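Local coordinates for protein 2-oxoadipate dioxygenase/decarboxylase, chloroplastic/amyloplastic (Oryza sativa, PDB 6W1K) that uses iron(II) and dioxygen to decarboxylate and hydroxylate 2-oxoadipate, giving (R)-2-hydroxyglutarate in plant lysine breakdown, at residues Arg63-Asp68 against Asp138-Tyr143; Lys73-Phe78 against Lys152-Ala157; Ser125-Asp130 against Arg178-Ala183; Ile144-Lys149 against Thr164-Ile169. One frame throughout, in Å; residues are numbered along the deposited sequence.

How the contacts relate
Contact 3 is the buried one: it sets helix 181-189 against strand 121-127, close to the bound 2-oxoadipate, and combines apolar packing with a tyrosine-serine hydrogen bond. Contacts 1, 2 and 4 are partly buried, contact 4 lying farthest from the chain's centre. Contact 1 runs from the neighbouring strand 57-65, whose arginine binds the substrate, through a hydrophobic middle to a polar outer end on helix 134-147. The two strands pair in parallel, so contacts 1 and 3 touch. Contact 4 continues along helix 134-147 to its C-terminal end, where hydroxyls and a water tie it to a loop. Contact 2 joins helices 72-81 and 154-160 without any direct hydrogen bond; Ala157 there packs against Thr164 of contact 4.

Contact 1: residues Arg63-Asp68 against Asp138-Tyr143; sequences RTFGVD and DIIQKY. With OOG (2-oxoadipic acid), chain F.
Where strand 57-65 runs out of the sheet, Phe65 and the turn after it lie against one side of helix 134-147, mainly at Ile140 and Gln141. Ile140 lays CG2 over one face of the Phe65 ring, offset toward the rim, in a CH-pi contact 4.2 Å from the centroid. Ile140 CD1 reaches the ring atom CE1 of Phe65 at 3.9 Å. An inverse gamma turn at Gly66 follows, and Val67 then brings CG1 to 4.2 Å from Ile140 CG2. Farther out, Gln141 starts with CG anti to the backbone N (chi1 -164°) and bends at chi2, which swings the amide toward Asp68. Gln141 NE2 donates to Asp68 OD1 at 2.6 Å, with the acceptor close to the amide plane and the carboxylate turned 73° from it. The same OD1 takes a salt bridge from Arg145. At the inner end of 63-68, the extended Arg63 meets one carboxylate of 2-oxoadipate edge-on: NE donates to O1 at 2.8 Å and NH2 to O2 at 2.6 Å. One segment grips the substrate carboxylate with two nearly straight hydrogen bonds, while at its outer end the Asp68 carboxylate, whose OD1 is shared by an amide and a guanidinium, probably stays ionised.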
loop_
_atom_site.group_PDB
_atom_site.type_symbol
_atom_site.label_atom_id
_atom_site.label_comp_id
_atom_site.label_asym_id
_atom_site.label_seq_id
_atom_site.Cartn_x
_atom_site.Cartn_y
_atom_site.Cartn_z
ATOM N N ARG A 63 -0.730 2.750 6.530
ATOM C CA ARG A 63 -0.143 3.877 7.229
ATOM C C ARG A 63 -0.528 3.868 8.703
ATOM O O ARG A 63 -1.637 3.454 9.070
ATOM C CB ARG A 63 -0.598 5.193 6.601
ATOM C CG ARG A 63 -0.181 5.349 5.145
ATOM C CD ARG A 63 -0.501 6.731 4.629
ATOM N NE ARG A 63 -0.067 6.894 3.248
ATOM C CZ ARG A 63 -0.347 7.963 2.515
ATOM N NH1 ARG A 63 -1.057 8.956 3.043
ATOM N NH2 ARG A 63 0.063 8.036 1.268
ATOM N N THR A 64 0.389 4.325 9.553
ATOM C CA THR A 64 0.143 4.231 10.987
ATOM C C THR A 64 0.809 5.378 11.741
ATOM O O THR A 64 1.693 6.069 11.221
ATOM C CB THR A 64 0.653 2.906 11.564
ATOM O OG1 THR A 64 2.093 2.938 11.603
ATOM C CG2 THR A 64 0.212 1.684 10.745
ATOM N N PHE A 65 0.390 5.560 12.994
ATOM C CA PHE A 65 1.035 6.511 13.898
ATOM C C PHE A 65 2.089 5.795 14.735
ATOM O O PHE A 65 1.761 4.890 15.514
ATOM C CB PHE A 65 0.009 7.150 14.824
ATOM C CG PHE A 65 -0.902 8.140 14.151
ATOM C CD1 PHE A 65 -0.401 9.285 13.571
ATOM C CD2 PHE A 65 -2.276 7.945 14.166
ATOM C CE1 PHE A 65 -1.261 10.228 12.992
ATOM C CE2 PHE A 65 -3.144 8.873 13.593
ATOM C CZ PHE A 65 -2.638 10.003 12.992
ATOM N N GLY A 66 3.347 6.202 14.588
ATOM C CA GLY A 66 4.444 5.616 15.337
ATOM C C GLY A 66 4.575 6.113 16.764
ATOM O O GLY A 66 5.536 6.811 17.124
ATOM N N VAL A 67 3.601 5.760 17.593
ATOM C CA VAL A 67 3.575 6.188 18.981
ATOM C C VAL A 67 2.706 5.212 19.768
ATOM O O VAL A 67 1.688 4.723 19.273
ATOM C CB VAL A 67 3.077 7.652 19.104
ATOM C CG1 VAL A 67 1.611 7.800 18.704
ATOM C CG2 VAL A 67 3.284 8.166 20.503
ATOM N N ASP A 68 3.147 4.910 20.992
ATOM C CA ASP A 68 2.365 4.123 21.963
ATOM C C ASP A 68 1.877 2.807 21.374
ATOM O O ASP A 68 0.772 2.342 21.655
ATOM C CB ASP A 68 1.177 4.927 22.498
ATOM C CG ASP A 68 1.601 6.172 23.284
ATOM O OD1 ASP A 68 0.758 7.094 23.417
ATOM O OD2 ASP A 68 2.764 6.236 23.761
ATOM N N ASP A 138 0.360 16.606 20.582
ATOM C CA ASP A 138 -0.702 16.568 21.580
ATOM C C ASP A 138 -2.035 16.181 20.950
ATOM O O ASP A 138 -2.859 15.524 21.590
ATOM C CB ASP A 138 -0.857 17.913 22.283
ATOM C CG ASP A 138 0.281 18.218 23.238
ATOM O OD1 ASP A 138 1.100 17.317 23.516
ATOM O OD2 ASP A 138 0.360 19.378 23.702
ATOM N N ILE A 139 -2.275 16.605 19.711
ATOM C CA ILE A 139 -3.502 16.232 19.027
ATOM C C ILE A 139 -3.518 14.724 18.780
ATOM O O ILE A 139 -4.495 14.029 19.078
ATOM C CB ILE A 139 -3.640 17.017 17.709
ATOM C CG1 ILE A 139 -4.020 18.468 17.947
ATOM C CG2 ILE A 139 -4.668 16.316 16.791
ATOM C CD1 ILE A 139 -3.763 19.340 16.736
ATOM N N ILE A 140 -2.407 14.188 18.282
ATOM C CA ILE A 140 -2.353 12.757 18.020
ATOM C C ILE A 140 -2.489 11.981 19.317
ATOM O O ILE A 140 -3.205 10.970 19.382
ATOM C CB ILE A 140 -1.051 12.409 17.275
ATOM C CG1 ILE A 140 -1.144 12.951 15.855
ATOM C CG2 ILE A 140 -0.802 10.899 17.267
ATOM C CD1 ILE A 140 0.220 13.083 15.141
ATOM N N GLN A 141 -1.806 12.437 20.368
ATOM C CA GLN A 141 -1.895 11.770 21.659
ATOM C C GLN A 141 -3.330 11.744 22.174
ATOM O O GLN A 141 -3.741 10.772 22.819
ATOM C CB GLN A 141 -0.994 12.456 22.675
ATOM C CG GLN A 141 -0.719 11.642 23.892
ATOM C CD GLN A 141 0.071 10.363 23.588
ATOM O OE1 GLN A 141 0.980 10.341 22.741
ATOM N NE2 GLN A 141 -0.290 9.282 24.281
ATOM N N LYS A 142 -4.092 12.821 21.945
ATOM C CA LYS A 142 -5.485 12.849 22.386
ATOM C C LYS A 142 -6.273 11.711 21.743
ATOM O O LYS A 142 -7.046 11.009 22.410
ATOM C CB LYS A 142 -6.136 14.199 22.048
ATOM C CG LYS A 142 -7.657 14.233 22.299
ATOM C CD LYS A 142 -8.270 15.615 22.052
ATOM C CE LYS A 142 -8.242 15.980 20.573
ATOM N NZ LYS A 142 -9.106 17.188 20.272
ATOM N N TYR A 143 -6.129 11.547 20.428
ATOM C CA TYR A 143 -6.883 10.491 19.763
ATOM C C TYR A 143 -6.387 9.117 20.175
ATOM O O TYR A 143 -7.203 8.213 20.428
ATOM C CB TYR A 143 -6.820 10.683 18.262
ATOM C CG TYR A 143 -7.654 11.853 17.863
ATOM C CD1 TYR A 143 -9.032 11.758 17.812
ATOM C CD2 TYR A 143 -7.092 13.069 17.620
ATOM C CE1 TYR A 143 -9.816 12.823 17.474
ATOM C CE2 TYR A 143 -7.854 14.118 17.260
ATOM C CZ TYR A 143 -9.231 14.008 17.195
ATOM O OH TYR A 143 -10.043 15.076 16.878
HETATM C C2 OOG F . 3.046 3.998 0.668
HETATM C C3 OOG F . 3.844 4.628 -0.476
HETATM C C4 OOG F . 5.090 3.788 -0.776
HETATM C C6 OOG F . 5.714 2.097 -2.715
HETATM O O4 OOG F . 6.931 2.405 -2.661
HETATM O O3 OOG F . 5.292 1.402 -3.666
HETATM C C5 OOG F . 4.752 2.567 -1.631
HETATM C C1 OOG F . 1.918 4.920 1.156
HETATM O O1 OOG F . 1.420 4.739 2.212
HETATM O O2 OOG F . 1.452 5.979 0.376
HETATM O O5 OOG F . 3.747 1.974 -1.460
#

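Contact 2: residues Lys73-Phe78 against Lys152-Ala157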
loop_
_atom_site.group_PDB
_atom_site.type_symbol
_atom_site.label_atom_id
_atom_site.label_comp_id
_atom_site.label_asym_id
_atom_site.label_seq_id
_atom_site.Cartn_x
_atom_site.Cartn_y
_atom_site.Cartn_z
ATOM N N LYS A 73 4.298 -2.116 14.214
ATOM C CA LYS A 73 4.141 -3.386 14.903
ATOM C C LYS A 73 2.674 -3.759 15.114
ATOM O O LYS A 73 2.361 -4.955 15.238
ATOM C CB LYS A 73 4.875 -3.330 16.232
ATOM C CG LYS A 73 4.322 -2.294 17.181
ATOM C CD LYS A 73 4.872 -2.478 18.596
ATOM C CE LYS A 73 6.134 -1.693 18.815
ATOM N NZ LYS A 73 6.286 -1.280 20.245
ATOM N N SER A 74 1.764 -2.773 15.132
ATOM C CA SER A 74 0.367 -3.060 15.417
ATOM C C SER A 74 -0.277 -3.844 14.282
ATOM O O SER A 74 -1.228 -4.602 14.512
ATOM C CB SER A 74 -0.391 -1.749 15.705
ATOM O OG SER A 74 -0.599 -0.987 14.526
ATOM N N LEU A 75 0.237 -3.706 13.069
ATOM C CA LEU A 75 -0.206 -4.538 11.956
ATOM C C LEU A 75 0.755 -5.664 11.632
ATOM O O LEU A 75 0.323 -6.717 11.158
ATOM C CB LEU A 75 -0.364 -3.709 10.688
ATOM C CG LEU A 75 -1.705 -3.021 10.499
ATOM C CD1 LEU A 75 -1.508 -2.024 9.338
ATOM C CD2 LEU A 75 -2.795 -4.029 10.243
ATOM N N ALA A 76 2.047 -5.459 11.871
ATOM C CA ALA A 76 3.018 -6.442 11.401
ATOM C C ALA A 76 2.801 -7.793 12.045
ATOM O O ALA A 76 3.052 -8.814 11.418
ATOM C CB ALA A 76 4.444 -6.012 11.688
ATOM N N GLU A 77 2.367 -7.815 13.307
ATOM C CA GLU A 77 2.190 -9.075 14.031
ATOM C C GLU A 77 1.138 -9.976 13.376
ATOM O O GLU A 77 1.260 -11.210 13.400
ATOM C CB GLU A 77 1.794 -8.757 15.470
ATOM C CG GLU A 77 1.970 -9.877 16.453
ATOM C CD GLU A 77 1.220 -9.626 17.770
ATOM O OE1 GLU A 77 0.892 -10.634 18.439
ATOM O OE2 GLU A 77 0.946 -8.443 18.124
ATOM N N PHE A 78 0.068 -9.388 12.848
ATOM C CA PHE A 78 -0.886 -10.183 12.090
ATOM C C PHE A 78 -0.199 -10.893 10.931
ATOM O O PHE A 78 -0.337 -12.115 10.767
ATOM C CB PHE A 78 -2.018 -9.297 11.553
ATOM C CG PHE A 78 -2.898 -10.006 10.537
ATOM C CD1 PHE A 78 -3.712 -11.051 10.921
ATOM C CD2 PHE A 78 -2.863 -9.630 9.206
ATOM C CE1 PHE A 78 -4.530 -11.722 9.994
ATOM C CE2 PHE A 78 -3.666 -10.285 8.268
ATOM C CZ PHE A 78 -4.485 -11.349 8.657
ATOM N N LYS A 152 -4.137 -3.139 19.606
ATOM C CA LYS A 152 -4.008 -4.591 19.651
ATOM C C LYS A 152 -4.957 -5.298 18.688
ATOM O O LYS A 152 -4.915 -6.538 18.594
ATOM C CB LYS A 152 -4.234 -5.112 21.084
ATOM C CG LYS A 152 -3.223 -4.564 22.079
ATOM C CD LYS A 152 -3.509 -5.036 23.493
ATOM C CE LYS A 152 -2.953 -6.448 23.771
ATOM N NZ LYS A 152 -3.206 -6.825 25.202
ATOM N N HIS A 153 -5.771 -4.559 17.941
ATOM C CA HIS A 153 -6.773 -5.158 17.049
ATOM C C HIS A 153 -6.838 -4.381 15.768
ATOM O O HIS A 153 -7.914 -4.135 15.212
ATOM C CB HIS A 153 -8.128 -5.255 17.759
ATOM C CG HIS A 153 -8.030 -6.066 19.003
ATOM N ND1 HIS A 153 -7.930 -7.438 18.977
ATOM C CD2 HIS A 153 -7.830 -5.700 20.288
ATOM C CE1 HIS A 153 -7.740 -7.889 20.206
ATOM N NE2 HIS A 153 -7.699 -6.848 21.022
ATOM N N ALA A 154 -5.660 -4.019 15.255
ATOM C CA ALA A 154 -5.595 -3.193 14.054
ATOM C C ALA A 154 -6.175 -3.909 12.848
ATOM O O ALA A 154 -6.755 -3.271 11.966
ATOM C CB ALA A 154 -4.140 -2.781 13.770
ATOM N N THR A 155 -6.027 -5.227 12.778
ATOM C CA THR A 155 -6.563 -5.951 11.623
ATOM C C THR A 155 -8.084 -5.989 11.623
ATOM O O THR A 155 -8.713 -5.845 10.566
ATOM C CB THR A 155 -5.975 -7.366 11.618
ATOM O OG1 THR A 155 -4.556 -7.235 11.704
ATOM C CG2 THR A 155 -6.330 -8.103 10.352
ATOM N N LEU A 156 -8.691 -6.170 12.792
ATOM C CA LEU A 156 -10.134 -6.027 12.925
ATOM C C LEU A 156 -10.596 -4.662 12.440
ATOM O O LEU A 156 -11.573 -4.549 11.694
ATOM C CB LEU A 156 -10.524 -6.239 14.384
ATOM C CG LEU A 156 -11.165 -7.506 14.923
ATOM C CD1 LEU A 156 -11.453 -7.217 16.390
ATOM C CD2 LEU A 156 -12.380 -7.813 14.135
ATOM N N ALA A 157 -9.890 -3.607 12.850
ATOM C CA ALA A 157 -10.201 -2.259 12.369
ATOM C C ALA A 157 -10.117 -2.181 10.842
ATOM O O ALA A 157 -11.004 -1.626 10.179
ATOM C CB ALA A 157 -9.253 -1.257 13.014
HETATM O O HOH W 1 -2.734 -5.177 16.338
HETATM O O HOH W 2 -3.963 -6.773 14.464
HETATM O O HOH W 3 -1.867 -7.067 18.110
#
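Thr155 on helix 154-160 faces Phe78 on helix 72-81, and the apolar contacts centre on this pair. The methyl CG2 of Thr155 stands in CH-pi contact almost straight above the centre of the Phe78 ring, 3.8 Å from the centroid and 4° off the normal. In Phe78, CG lies beside the carbonyl carbon, opposite the backbone N (chi1 169°), which turns the ring to the methyl, while Thr155 OG1 lies 3.3 Å from Phe78 CB. With an alanine in place of Phe78 the ring would be gone, which would probably open a gap beneath the Thr155 methyl and leave it freer to turn. One turn earlier, Leu75 rests CD2 against Ala154 CB at 4.0 Å, and the same methyl of Ala154 comes to 3.5 Å from Ser74 O.

Polar links between the two segments pass through water. Thr155 N donates to one water at 3.1 Å, and that water gives a weak, long bond of 3.5 Å to Ser74 O. Another water sits 3.1 Å from both Glu77 OE2 and Lys152 O. Ser74 OG is bonded to Gly71 O, one turn back, and to Tyr191 OH from a distant loop.

His153 is the N-cap of helix 154-160, so the contact lies at its first turn. Helix 16-36 closes in on both partners, with Val25 touching Phe78 and Thr155, while Tyr191 packs on Leu75 and Ala154.

Contact 3: residues Ser125-Asp130 against Arg178-Ala183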
loop_
_atom_site.group_PDB
_atom_site.type_symbol
_atom_site.label_atom_id
_atom_site.label_comp_id
_atom_site.label_asym_id
_atom_site.label_seq_id
_atom_site.Cartn_x
_atom_site.Cartn_y
_atom_site.Cartn_z
ATOM N N SER A 125 4.087 1.672 6.780
ATOM C CA SER A 125 4.846 2.842 7.198
ATOM C C SER A 125 4.267 3.355 8.516
ATOM O O SER A 125 3.150 2.993 8.921
ATOM C CB SER A 125 4.832 3.898 6.101
ATOM O OG SER A 125 3.525 4.313 5.811
ATOM N N GLU A 126 5.072 4.144 9.223
ATOM C CA GLU A 126 4.593 4.838 10.409
ATOM C C GLU A 126 5.139 6.259 10.449
ATOM O O GLU A 126 6.270 6.515 10.043
ATOM C CB GLU A 126 4.995 4.110 11.704
ATOM C CG GLU A 126 6.482 4.082 12.003
ATOM C CD GLU A 126 6.857 3.180 13.193
ATOM O OE1 GLU A 126 6.011 2.401 13.700
ATOM O OE2 GLU A 126 8.019 3.249 13.619
ATOM N N LEU A 127 4.331 7.169 10.970
ATOM C CA LEU A 127 4.788 8.531 11.236
ATOM C C LEU A 127 5.590 8.588 12.534
ATOM O O LEU A 127 5.162 8.062 13.572
ATOM C CB LEU A 127 3.571 9.441 11.312
ATOM C CG LEU A 127 3.823 10.933 11.576
ATOM C CD1 LEU A 127 4.435 11.666 10.431
ATOM C CD2 LEU A 127 2.432 11.499 11.917
ATOM N N LEU A 128 6.744 9.244 12.482
ATOM C CA LEU A 128 7.599 9.418 13.657
ATOM C C LEU A 128 7.068 10.616 14.436
ATOM O O LEU A 128 7.541 11.752 14.302
ATOM C CB LEU A 128 9.051 9.572 13.246
ATOM C CG LEU A 128 9.615 8.436 12.392
ATOM C CD1 LEU A 128 10.985 8.845 11.846
ATOM C CD2 LEU A 128 9.692 7.144 13.189
ATOM N N VAL A 129 6.069 10.326 15.274
ATOM C CA VAL A 129 5.254 11.365 15.900
ATOM C C VAL A 129 6.105 12.266 16.773
ATOM O O VAL A 129 5.883 13.481 16.838
ATOM C CB VAL A 129 4.116 10.719 16.710
ATOM C CG1 VAL A 129 3.331 11.770 17.520
ATOM C CG2 VAL A 129 3.179 10.023 15.792
ATOM N N ASP A 130 7.088 11.689 17.452
ATOM C CA ASP A 130 7.893 12.479 18.372
ATOM C C ASP A 130 8.753 13.488 17.642
ATOM O O ASP A 130 9.424 14.275 18.302
ATOM C CB ASP A 130 8.768 11.572 19.241
ATOM C CG ASP A 130 9.738 10.742 18.431
ATOM O OD1 ASP A 130 9.739 10.853 17.185
ATOM O OD2 ASP A 130 10.496 9.967 19.047
ATOM N N ARG A 178 -1.716 20.867 8.010
ATOM C CA ARG A 178 -0.756 21.928 7.724
ATOM C C ARG A 178 0.679 21.504 8.025
ATOM O O ARG A 178 1.620 22.019 7.410
ATOM C CB ARG A 178 -1.122 23.178 8.529
ATOM C CG ARG A 178 -2.331 23.949 7.984
ATOM C CD ARG A 178 -2.783 25.035 8.963
ATOM N NE ARG A 178 -4.132 25.509 8.662
ATOM C CZ ARG A 178 -5.102 25.650 9.564
ATOM N NH1 ARG A 178 -4.884 25.350 10.842
ATOM N NH2 ARG A 178 -6.294 26.098 9.191
ATOM N N GLU A 179 0.871 20.575 8.955
ATOM C CA GLU A 179 2.207 20.123 9.312
ATOM C C GLU A 179 2.582 18.789 8.671
ATOM O O GLU A 179 3.744 18.594 8.299
ATOM C CB GLU A 179 2.329 19.985 10.829
ATOM C CG GLU A 179 3.717 19.491 11.276
ATOM C CD GLU A 179 3.920 19.567 12.784
ATOM O OE1 GLU A 179 2.930 19.845 13.498
ATOM O OE2 GLU A 179 5.071 19.370 13.246
ATOM N N SER A 180 1.632 17.862 8.567
ATOM C CA SER A 180 1.909 16.543 8.018
ATOM C C SER A 180 0.651 16.022 7.338
ATOM O O SER A 180 -0.299 15.604 8.016
ATOM C CB SER A 180 2.361 15.563 9.103
ATOM O OG SER A 180 2.334 14.241 8.567
ATOM N N GLU A 181 0.658 16.008 6.005
ATOM C CA GLU A 181 -0.469 15.435 5.274
ATOM C C GLU A 181 -0.632 13.953 5.552
ATOM O O GLU A 181 -1.749 13.426 5.520
ATOM C CB GLU A 181 -0.284 15.683 3.787
ATOM C CG GLU A 181 -0.250 17.211 3.490
ATOM C CD GLU A 181 -0.561 17.534 2.044
ATOM O OE1 GLU A 181 -1.738 17.377 1.669
ATOM O OE2 GLU A 181 0.361 17.920 1.292
ATOM N N TYR A 182 0.477 13.261 5.785
ATOM C CA TYR A 182 0.403 11.869 6.196
ATOM C C TYR A 182 -0.382 11.733 7.487
ATOM O O TYR A 182 -1.249 10.860 7.612
ATOM C CB TYR A 182 1.828 11.338 6.340
ATOM C CG TYR A 182 1.946 9.865 6.698
ATOM C CD1 TYR A 182 1.637 9.415 7.972
ATOM C CD2 TYR A 182 2.410 8.939 5.767
ATOM C CE1 TYR A 182 1.743 8.096 8.318
ATOM C CE2 TYR A 182 2.526 7.598 6.105
ATOM C CZ TYR A 182 2.213 7.194 7.390
ATOM O OH TYR A 182 2.335 5.892 7.770
ATOM N N ALA A 183 -0.068 12.574 8.484
ATOM C CA ALA A 183 -0.792 12.493 9.758
ATOM C C ALA A 183 -2.283 12.710 9.550
ATOM O O ALA A 183 -3.108 12.037 10.173
ATOM C CB ALA A 183 -0.262 13.516 10.765
#
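Leu127, on strand 121-127, and Ala183, in the first turn of helix 181-189, bring their CA atoms to 7.0 Å, the nearest CA pair between the two segments. Between them Leu127 points CD2 at Ala183 CB, 3.6 Å away, and its other branch, CD1, reaches Ser180 OG at 3.8 Å. Ser180 is the N-cap of the helix: its OG accepts from Ala183 N at 2.9 Å and 162°, and Leu127 CD1 packs against that N-cap. Leu127 also sets CB beside Tyr182 CE1, at 3.8 Å.

Helix 181-189 packs its first turn against strand 121-127, a parallel neighbour of strand 57-65 in the mixed sheet. The family belongs to the glyoxalase clan, consistent with a vicinal-oxygen-chelate-like fold around the metal. The hydroxyl of Tyr182 lies against CB of substrate-binding Arg63, and the side chain of Ser125 comes within about 4 Å of the bound 2-oxoadipate (nearest atoms).

A chi1 of -177° points the Tyr182 ring away from its backbone N, and the ring runs back along the strand until its hydroxyl meets Ser125. Tyr182 OH donates to Ser125 OG at 2.8 Å, with OG near the ring plane at the edge. On its accepting side the tyrosine oxygen takes the amide hydrogen of Thr64, so one buried hydroxyl joins two adjacent strands. A phenylalanine in its place would keep the ring but is likely to leave both Thr64 N and Ser125 OG without this partner. Glu126 turns the other way, pointing away from the helix, and pairs with Arg98.

Contact 4: residues Ile144-Lys149 against Thr164-Ile169; sequences IRTSGK and TWEKPI
Thr146 and Ser147, in the last turn of helix 134-147, each use a hydroxyl to hold the loop at Thr164-Glu166. Glu166 N donates to Thr146 OG1 at 2.8 Å and an almost straight 168°. Thr146 holds OG1 between its backbone N and carbonyl carbon (chi1 76°), which turns OG1 to that amide and CG2 to the Glu166 carboxyl carbon CD, 3.7 Å away; the two side chains cross at about a right angle. Ser147 OG and Thr164 OG1 share a short hydrogen bond of 2.7 Å, in which either may be the donor. The backbones come near here: Ser147 CA makes a CA-H...O contact of 3.4 Å with Thr164 O. One water then donates to both Ser147 O, at 2.7 Å, and Thr164 O, at 2.8 Å. On the inner side Ile144 CD1 approaches Trp165 CZ3 at 4.2 Å.

A second shell fixes these groups. Thr146 OG1 is also bonded to Tyr143 O, one turn back, and Ser147 OG to the hydroxyl of Tyr70, which binds Gly148 O as well. Gly148, with a positive phi of 56°, leads the chain out of the helix.

Trp165 joins the loop to its surroundings: its NE1 bonds Leu187 O on helix 181-189, and its ring meets that of Phe65 on strand 57-65. The loop then continues past Pro168, which packs on helix 181-189, to Ile169, the N-cap of helix 170-179.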
loop_
_atom_site.group_PDB
_atom_site.type_symbol
_atom_site.label_atom_id
_atom_site.label_comp_id
_atom_site.label_asym_id
_atom_site.label_seq_id
_atom_site.Cartn_x
_atom_site.Cartn_y
_atom_site.Cartn_z
ATOM N N ILE A 144 -5.068 8.948 20.296
ATOM C CA ILE A 144 -4.527 7.669 20.752
ATOM C C ILE A 144 -5.118 7.303 22.120
ATOM O O ILE A 144 -5.461 6.145 22.375
ATOM C CB ILE A 144 -2.989 7.715 20.805
ATOM C CG1 ILE A 144 -2.337 7.760 19.411
ATOM C CG2 ILE A 144 -2.442 6.530 21.587
ATOM C CD1 ILE A 144 -2.810 6.770 18.479
ATOM N N ARG A 145 -5.238 8.283 23.026
ATOM C CA ARG A 145 -5.847 7.999 24.325
ATOM C C ARG A 145 -7.298 7.532 24.175
ATOM O O ARG A 145 -7.723 6.595 24.859
ATOM C CB ARG A 145 -5.762 9.213 25.251
ATOM C CG ARG A 145 -4.335 9.454 25.790
ATOM C CD ARG A 145 -3.738 8.217 26.536
ATOM N NE ARG A 145 -2.691 7.519 25.768
ATOM C CZ ARG A 145 -2.566 6.191 25.680
ATOM N NH1 ARG A 145 -3.418 5.387 26.320
ATOM N NH2 ARG A 145 -1.584 5.661 24.950
ATOM N N THR A 146 -8.054 8.118 23.238
ATOM C CA THR A 146 -9.447 7.723 23.074
ATOM C C THR A 146 -9.602 6.299 22.549
ATOM O O THR A 146 -10.695 5.722 22.674
ATOM C CB THR A 146 -10.235 8.670 22.138
ATOM O OG1 THR A 146 -9.927 8.452 20.757
ATOM C CG2 THR A 146 -9.999 10.137 22.479
ATOM N N SER A 147 -8.543 5.739 21.969
ATOM C CA SER A 147 -8.537 4.432 21.299
ATOM C C SER A 147 -8.264 3.285 22.243
ATOM O O SER A 147 -8.521 2.133 21.887
ATOM C CB SER A 147 -7.477 4.454 20.189
ATOM O OG SER A 147 -7.517 3.282 19.383
ATOM N N GLY A 148 -7.750 3.566 23.432
ATOM C CA GLY A 148 -7.442 2.494 24.375
ATOM C C GLY A 148 -6.492 1.466 23.775
ATOM O O GLY A 148 -5.442 1.793 23.211
ATOM N N LYS A 149 -6.888 0.201 23.866
ATOM C CA LYS A 149 -6.103 -0.894 23.314
ATOM C C LYS A 149 -6.527 -1.259 21.900
ATOM O O LYS A 149 -6.272 -2.387 21.447
ATOM C CB LYS A 149 -6.188 -2.094 24.259
ATOM C CG LYS A 149 -5.413 -1.826 25.558
ATOM C CD LYS A 149 -5.211 -3.103 26.363
ATOM C CE LYS A 149 -4.503 -2.843 27.697
ATOM N NZ LYS A 149 -3.065 -2.499 27.476
ATOM N N THR A 164 -10.211 3.318 15.341
ATOM C CA THR A 164 -10.216 2.868 16.735
ATOM C C THR A 164 -10.293 4.033 17.726
ATOM O O THR A 164 -10.809 3.872 18.839
ATOM C CB THR A 164 -8.969 2.031 17.035
ATOM O OG1 THR A 164 -7.788 2.805 16.777
ATOM C CG2 THR A 164 -8.971 0.762 16.182
ATOM N N TRP A 165 -9.814 5.193 17.324
ATOM C CA TRP A 165 -9.998 6.426 18.075
ATOM C C TRP A 165 -11.334 7.095 17.762
ATOM O O TRP A 165 -12.026 6.762 16.801
ATOM C CB TRP A 165 -8.868 7.383 17.782
ATOM C CG TRP A 165 -8.457 7.502 16.356
ATOM C CD1 TRP A 165 -9.063 8.228 15.382
ATOM C CD2 TRP A 165 -7.327 6.859 15.747
ATOM N NE1 TRP A 165 -8.351 8.106 14.200
ATOM C CE2 TRP A 165 -7.298 7.249 14.400
ATOM C CE3 TRP A 165 -6.328 6.014 16.219
ATOM C CZ2 TRP A 165 -6.295 6.813 13.515
ATOM C CZ3 TRP A 165 -5.332 5.568 15.326
ATOM C CH2 TRP A 165 -5.327 5.971 14.012
ATOM N N GLU A 166 -11.683 8.087 18.575
ATOM C CA GLU A 166 -12.938 8.778 18.344
ATOM C C GLU A 166 -12.871 9.529 17.021
ATOM O O GLU A 166 -11.797 9.862 16.531
ATOM C CB GLU A 166 -13.253 9.752 19.480
ATOM C CG GLU A 166 -12.302 10.946 19.577
ATOM C CD GLU A 166 -12.692 11.896 20.721
ATOM O OE1 GLU A 166 -13.600 11.539 21.507
ATOM O OE2 GLU A 166 -12.087 12.989 20.842
ATOM N N LYS A 167 -14.043 9.803 16.457
ATOM C CA LYS A 167 -14.120 10.551 15.208
ATOM C C LYS A 167 -13.454 11.906 15.409
ATOM O O LYS A 167 -13.703 12.558 16.421
ATOM C CB LYS A 167 -15.576 10.762 14.800
ATOM C CG LYS A 167 -15.818 10.880 13.306
ATOM C CD LYS A 167 -17.325 10.957 12.973
ATOM C CE LYS A 167 -17.684 10.021 11.799
ATOM N NZ LYS A 167 -18.653 10.633 10.802
ATOM N N PRO A 168 -12.618 12.354 14.485
ATOM C CA PRO A 168 -11.894 13.619 14.696
ATOM C C PRO A 168 -12.774 14.837 14.500
ATOM O O PRO A 168 -13.785 14.796 13.790
ATOM C CB PRO A 168 -10.801 13.588 13.625
ATOM C CG PRO A 168 -10.933 12.286 12.925
ATOM C CD PRO A 168 -12.216 11.653 13.256
ATOM N N ILE A 169 -12.396 15.940 15.187
ATOM C CA ILE A 169 -12.991 17.244 14.928
ATOM C C ILE A 169 -12.185 17.904 13.822
ATOM O O ILE A 169 -10.977 17.682 13.678
ATOM C CB ILE A 169 -13.060 18.141 16.185
ATOM C CG1 ILE A 169 -11.651 18.492 16.650
ATOM C CG2 ILE A 169 -13.822 17.420 17.293
ATOM C CD1 ILE A 169 -11.605 19.287 17.906
HETATM O O HOH W 4 -10.378 1.344 20.023
#